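Local coordinates for uncharacterized protein (Plasmodium falciparum, PDB 1ZSO), which is of unknown function but belongs to a eukaryotic family of CXXC-containing proteins thought to bind zinc, at residues V136-C144 against V154-E162. Sequence-based numbering, arbitrary orientation.
Sequences VNLSDQNWC and VGIYNLEYE
Q141, the last residue of a type I turn (L138 to Q141) just ahead of the outermost strand 143-147, reaches across to Y161. Followed outward, its CB rests against the carbonyl O and CB of L159; CG then passes 3.2 Å from the L159 carbonyl O, and a bend at chi2 (83°) turns the amide toward the tyrosine, the amide and ring planes 47° apart. There OE1 lies at the edge of the Y161 ring and accepts from its OH at 2.6 Å, the hydroxyl sitting above the carbonyl plane. The same residue's backbone O takes the L159 N-H. N142 grips the corner of the partner strand itself: its OD1 accepts from N158 N at 2.9 Å in a nearly straight bond (168°). Beyond it, W143 and I156 form an antiparallel hydrogen-bonded pair, and I156 CD1 packs 3.6 Å from CE3 of the indole. I156 CG2 meets L138 CD2, while L138 CB touches L159 CD2; strands 123-127 and 23-27 extend this apolar layer. The contact thus illustrates how a hairpin continues past its regular ladder: the N142 amide and Q141 carbonyl hold the backbone at the corner, the Q141 amide holds the Y161 hydroxyl, and L138, I156 and L159 pack on the buried side.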
ATOM      1  N   VAL B 136     -18.949  13.605  -0.878  1.00 42.30           N
ATOM      2  CA  VAL B 136     -18.717  15.014  -0.553  1.00 41.54           C
ATOM      3  C   VAL B 136     -17.243  15.301  -0.763  1.00 40.75           C
ATOM      4  O   VAL B 136     -16.372  14.650  -0.182  1.00 40.71           O
ATOM      5  CB  VAL B 136     -19.168  15.354   0.878  1.00 41.87           C
ATOM      6  CG1 VAL B 136     -18.725  16.737   1.284  1.00 42.04           C
ATOM      7  CG2 VAL B 136     -20.691  15.216   0.998  1.00 42.48           C
ATOM      8  N   ASN B 137     -16.976  16.223  -1.678  1.00 40.23           N
ATOM      9  CA  ASN B 137     -15.615  16.505  -2.112  1.00 40.65           C
ATOM     10  C   ASN B 137     -15.049  17.669  -1.351  1.00 39.26           C
ATOM     11  O   ASN B 137     -15.553  18.775  -1.459  1.00 39.55           O
ATOM     12  CB  ASN B 137     -15.555  16.833  -3.601  1.00 40.74           C
ATOM     13  CG  ASN B 137     -14.151  17.227  -4.044  1.00 44.52           C
ATOM     14  OD1 ASN B 137     -13.178  16.988  -3.306  1.00 49.06           O
ATOM     15  ND2 ASN B 137     -14.026  17.814  -5.260  1.00 41.66           N
ATOM     16  N   LEU B 138     -13.997  17.415  -0.586  1.00 37.83           N
ATOM     17  CA  LEU B 138     -13.378  18.480   0.182  1.00 38.35           C
ATOM     18  C   LEU B 138     -11.905  18.612  -0.185  1.00 36.32           C
ATOM     19  O   LEU B 138     -11.162  19.290   0.499  1.00 36.66           O
ATOM     20  CB  LEU B 138     -13.599  18.293   1.695  1.00 36.75           C
ATOM     21  CG  LEU B 138     -15.038  18.481   2.187  1.00 39.88           C
ATOM     22  CD1 LEU B 138     -15.222  18.092   3.663  1.00 38.09           C
ATOM     23  CD2 LEU B 138     -15.513  19.891   2.031  1.00 40.74           C
ATOM     24  N   SER B 139     -11.494  18.010  -1.290  1.00 35.50           N
ATOM     25  CA  SER B 139     -10.141  18.208  -1.734  1.00 35.95           C
ATOM     26  C   SER B 139      -9.874  19.682  -2.023  1.00 36.49           C
ATOM     27  O   SER B 139      -8.739  20.123  -1.875  1.00 37.07           O
ATOM     28  CB  SER B 139      -9.782  17.339  -2.954  1.00 34.68           C
ATOM     29  OG  SER B 139     -10.376  17.812  -4.136  1.00 35.88           O
ATOM     30  N   ASP B 140     -10.897  20.448  -2.408  1.00 36.78           N
ATOM     31  CA  ASP B 140     -10.735  21.899  -2.617  1.00 38.27           C
ATOM     32  C   ASP B 140     -11.159  22.756  -1.385  1.00 39.19           C
ATOM     33  O   ASP B 140     -11.246  23.996  -1.466  1.00 36.52           O
ATOM     34  CB  ASP B 140     -11.514  22.340  -3.857  1.00 39.17           C
ATOM     35  CG  ASP B 140     -12.950  21.880  -3.826  1.00 44.37           C
ATOM     36  OD1 ASP B 140     -13.477  21.525  -2.716  1.00 45.95           O
ATOM     37  OD2 ASP B 140     -13.544  21.829  -4.936  1.00 51.11           O
ATOM     38  N   GLN B 141     -11.454  22.060  -0.276  1.00 39.43           N
ATOM     39  CA  GLN B 141     -11.613  22.631   1.056  1.00 39.47           C
ATOM     40  C   GLN B 141     -12.983  23.242   1.296  1.00 40.31           C
ATOM     41  O   GLN B 141     -13.220  23.857   2.340  1.00 39.76           O
ATOM     42  CB  GLN B 141     -10.508  23.652   1.348  1.00 39.52           C
ATOM     43  CG  GLN B 141      -9.182  23.044   1.812  1.00 43.84           C
ATOM     44  CD  GLN B 141      -8.276  22.561   0.689  1.00 50.04           C
ATOM     45  OE1 GLN B 141      -7.648  21.492   0.804  1.00 57.54           O
ATOM     46  NE2 GLN B 141      -8.176  23.339  -0.386  1.00 49.47           N
ATOM     47  N   ASN B 142     -13.897  23.073   0.333  1.00 40.01           N
ATOM     48  CA  ASN B 142     -15.176  23.807   0.334  1.00 38.58           C
ATOM     49  C   ASN B 142     -16.222  22.915  -0.354  1.00 38.35           C
ATOM     50  O   ASN B 142     -15.932  22.232  -1.337  1.00 37.94           O
ATOM     51  CB  ASN B 142     -15.084  25.163  -0.411  1.00 36.86           C
ATOM     52  CG  ASN B 142     -14.193  26.194   0.288  1.00 37.47           C
ATOM     53  OD1 ASN B 142     -14.629  26.909   1.221  1.00 34.50           O
ATOM     54  ND2 ASN B 142     -12.955  26.317  -0.188  1.00 29.74           N
ATOM     55  N   TRP B 143     -17.446  22.964   0.134  1.00 38.21           N
ATOM     56  CA  TRP B 143     -18.494  22.160  -0.465  1.00 37.93           C
ATOM     57  C   TRP B 143     -19.833  22.689  -0.063  1.00 36.22           C
ATOM     58  O   TRP B 143     -20.019  23.088   1.066  1.00 34.37           O
ATOM     59  CB  TRP B 143     -18.341  20.704  -0.037  1.00 37.27           C
ATOM     60  CG  TRP B 143     -19.512  19.861  -0.346  1.00 36.70           C
ATOM     61  CD1 TRP B 143     -19.715  19.119  -1.472  1.00 35.33           C
ATOM     62  CD2 TRP B 143     -20.670  19.654   0.488  1.00 33.19           C
ATOM     63  NE1 TRP B 143     -20.920  18.479  -1.396  1.00 36.35           N
ATOM     64  CE2 TRP B 143     -21.526  18.781  -0.206  1.00 34.23           C
ATOM     65  CE3 TRP B 143     -21.048  20.117   1.740  1.00 34.33           C
ATOM     66  CZ2 TRP B 143     -22.740  18.362   0.308  1.00 36.05           C
ATOM     67  CZ3 TRP B 143     -22.281  19.720   2.252  1.00 38.12           C
ATOM     68  CH2 TRP B 143     -23.114  18.849   1.532  1.00 35.68           C
ATOM     69  N   CYS B 144     -20.766  22.689  -1.012  1.00 36.41           N
ATOM     70  CA  CYS B 144     -22.147  22.974  -0.699  1.00 36.43           C
ATOM     71  C   CYS B 144     -23.115  22.164  -1.549  1.00 35.55           C
ATOM     72  O   CYS B 144     -22.747  21.600  -2.570  1.00 35.70           O
ATOM     73  CB  CYS B 144     -22.442  24.464  -0.833  1.00 35.40           C
ATOM     74  SG  CYS B 144     -22.278  25.082  -2.495  1.00 37.69           S
ATOM     75  N   VAL B 154     -26.834  24.066   2.217  1.00 38.50           N
ATOM     76  CA  VAL B 154     -25.980  23.317   3.136  1.00 37.14           C
ATOM     77  C   VAL B 154     -24.541  23.457   2.667  1.00 36.78           C
ATOM     78  O   VAL B 154     -24.261  23.245   1.521  1.00 35.68           O
ATOM     79  CB  VAL B 154     -26.374  21.841   3.116  1.00 36.30           C
ATOM     80  CG1 VAL B 154     -25.606  21.094   4.129  1.00 38.87           C
ATOM     81  CG2 VAL B 154     -27.849  21.706   3.359  1.00 37.37           C
ATOM     82  N   GLY B 155     -23.628  23.827   3.549  1.00 38.57           N
ATOM     83  CA  GLY B 155     -22.273  24.169   3.122  1.00 38.99           C
ATOM     84  C   GLY B 155     -21.169  23.869   4.134  1.00 39.30           C
ATOM     85  O   GLY B 155     -21.380  23.844   5.343  1.00 38.45           O
ATOM     86  N   ILE B 156     -19.983  23.618   3.613  1.00 39.21           N
ATOM     87  CA  ILE B 156     -18.794  23.483   4.433  1.00 38.93           C
ATOM     88  C   ILE B 156     -17.741  24.393   3.805  1.00 38.19           C
ATOM     89  O   ILE B 156     -17.389  24.236   2.621  1.00 37.37           O
ATOM     90  CB  ILE B 156     -18.289  22.015   4.483  1.00 40.28           C
ATOM     91  CG1 ILE B 156     -19.245  21.191   5.339  1.00 43.30           C
ATOM     92  CG2 ILE B 156     -16.849  21.941   5.082  1.00 39.44           C
ATOM     93  CD1 ILE B 156     -19.333  19.780   4.925  1.00 45.23           C
ATOM     94  N   TYR B 157     -17.276  25.358   4.590  1.00 36.56           N
ATOM     95  CA  TYR B 157     -16.425  26.408   4.079  1.00 35.88           C
ATOM     96  C   TYR B 157     -15.113  26.452   4.821  1.00 34.97           C
ATOM     97  O   TYR B 157     -15.035  26.136   6.011  1.00 33.27           O
ATOM     98  CB  TYR B 157     -17.101  27.773   4.269  1.00 38.82           C
ATOM     99  CG  TYR B 157     -18.364  27.977   3.465  1.00 39.68           C
ATOM    100  CD1 TYR B 157     -18.326  28.696   2.278  1.00 41.81           C
ATOM    101  CD2 TYR B 157     -19.589  27.453   3.894  1.00 40.40           C
ATOM    102  CE1 TYR B 157     -19.460  28.882   1.520  1.00 43.72           C
ATOM    103  CE2 TYR B 157     -20.759  27.619   3.122  1.00 40.02           C
ATOM    104  CZ  TYR B 157     -20.683  28.339   1.944  1.00 42.28           C
ATOM    105  OH  TYR B 157     -21.821  28.571   1.161  1.00 45.25           O
ATOM    106  N   ASN B 158     -14.102  26.891   4.091  1.00 35.14           N
ATOM    107  CA  ASN B 158     -12.804  27.181   4.605  1.00 35.97           C
ATOM    108  C   ASN B 158     -12.349  26.010   5.441  1.00 37.46           C
ATOM    109  O   ASN B 158     -12.088  26.162   6.629  1.00 38.26           O
ATOM    110  CB  ASN B 158     -12.827  28.497   5.404  1.00 36.54           C
ATOM    111  CG  ASN B 158     -11.418  28.973   5.836  1.00 36.64           C
ATOM    112  OD1 ASN B 158     -10.414  28.514   5.310  1.00 33.11           O
ATOM    113  ND2 ASN B 158     -11.365  29.910   6.790  1.00 32.91           N
ATOM    114  N   LEU B 159     -12.291  24.829   4.830  1.00 37.91           N
ATOM    115  CA  LEU B 159     -11.830  23.629   5.560  1.00 38.42           C
ATOM    116  C   LEU B 159     -10.335  23.784   5.785  1.00 38.37           C
ATOM    117  O   LEU B 159      -9.584  24.105   4.851  1.00 39.08           O
ATOM    118  CB  LEU B 159     -12.168  22.324   4.806  1.00 38.68           C
ATOM    119  CG  LEU B 159     -11.497  21.045   5.339  1.00 38.34           C
ATOM    120  CD1 LEU B 159     -12.052  20.595   6.716  1.00 39.35           C
ATOM    121  CD2 LEU B 159     -11.518  19.921   4.319  1.00 39.28           C
ATOM    122  N   GLU B 160      -9.936  23.639   7.043  1.00 38.57           N
ATOM    123  CA  GLU B 160      -8.562  23.773   7.465  1.00 37.82           C
ATOM    124  C   GLU B 160      -8.181  22.507   8.241  1.00 37.55           C
ATOM    125  O   GLU B 160      -9.032  21.832   8.835  1.00 35.75           O
ATOM    126  CB  GLU B 160      -8.388  24.988   8.363  1.00 38.43           C
ATOM    127  CG  GLU B 160      -8.522  26.351   7.699  1.00 38.40           C
ATOM    128  CD  GLU B 160      -8.260  27.516   8.682  1.00 39.63           C
ATOM    129  OE1 GLU B 160      -7.096  27.968   8.742  1.00 44.18           O
ATOM    130  OE2 GLU B 160      -9.197  27.961   9.406  1.00 43.82           O
ATOM    131  N   TYR B 161      -6.904  22.162   8.206  1.00 36.37           N
ATOM    132  CA  TYR B 161      -6.479  20.975   8.888  1.00 39.00           C
ATOM    133  C   TYR B 161      -5.001  21.069   9.269  1.00 38.32           C
ATOM    134  O   TYR B 161      -4.248  21.941   8.770  1.00 37.54           O
ATOM    135  CB  TYR B 161      -6.755  19.727   8.016  1.00 40.67           C
ATOM    136  CG  TYR B 161      -6.467  19.962   6.559  1.00 41.22           C
ATOM    137  CD1 TYR B 161      -5.175  19.848   6.044  1.00 41.22           C
ATOM    138  CD2 TYR B 161      -7.485  20.317   5.705  1.00 43.29           C
ATOM    139  CE1 TYR B 161      -4.926  20.084   4.700  1.00 41.96           C
ATOM    140  CE2 TYR B 161      -7.253  20.553   4.366  1.00 45.71           C
ATOM    141  CZ  TYR B 161      -5.979  20.431   3.864  1.00 44.21           C
ATOM    142  OH  TYR B 161      -5.816  20.693   2.515  1.00 46.20           O
ATOM    143  N   GLU B 162      -4.594  20.200  10.174  1.00 37.23           N
ATOM    144  CA  GLU B 162      -3.187  20.067  10.440  1.00 39.33           C
ATOM    145  C   GLU B 162      -2.888  18.656  10.911  1.00 38.84           C
ATOM    146  O   GLU B 162      -3.786  17.942  11.363  1.00 37.56           O
ATOM    147  CB  GLU B 162      -2.694  21.151  11.411  1.00 39.61           C
ATOM    148  CG  GLU B 162      -3.215  21.073  12.824  1.00 42.81           C
ATOM    149  CD  GLU B 162      -2.781  22.283  13.660  1.00 42.88           C
ATOM    150  OE1 GLU B 162      -2.141  22.099  14.714  1.00 44.24           O
ATOM    151  OE2 GLU B 162      -3.070  23.430  13.247  1.00 49.29           O
TER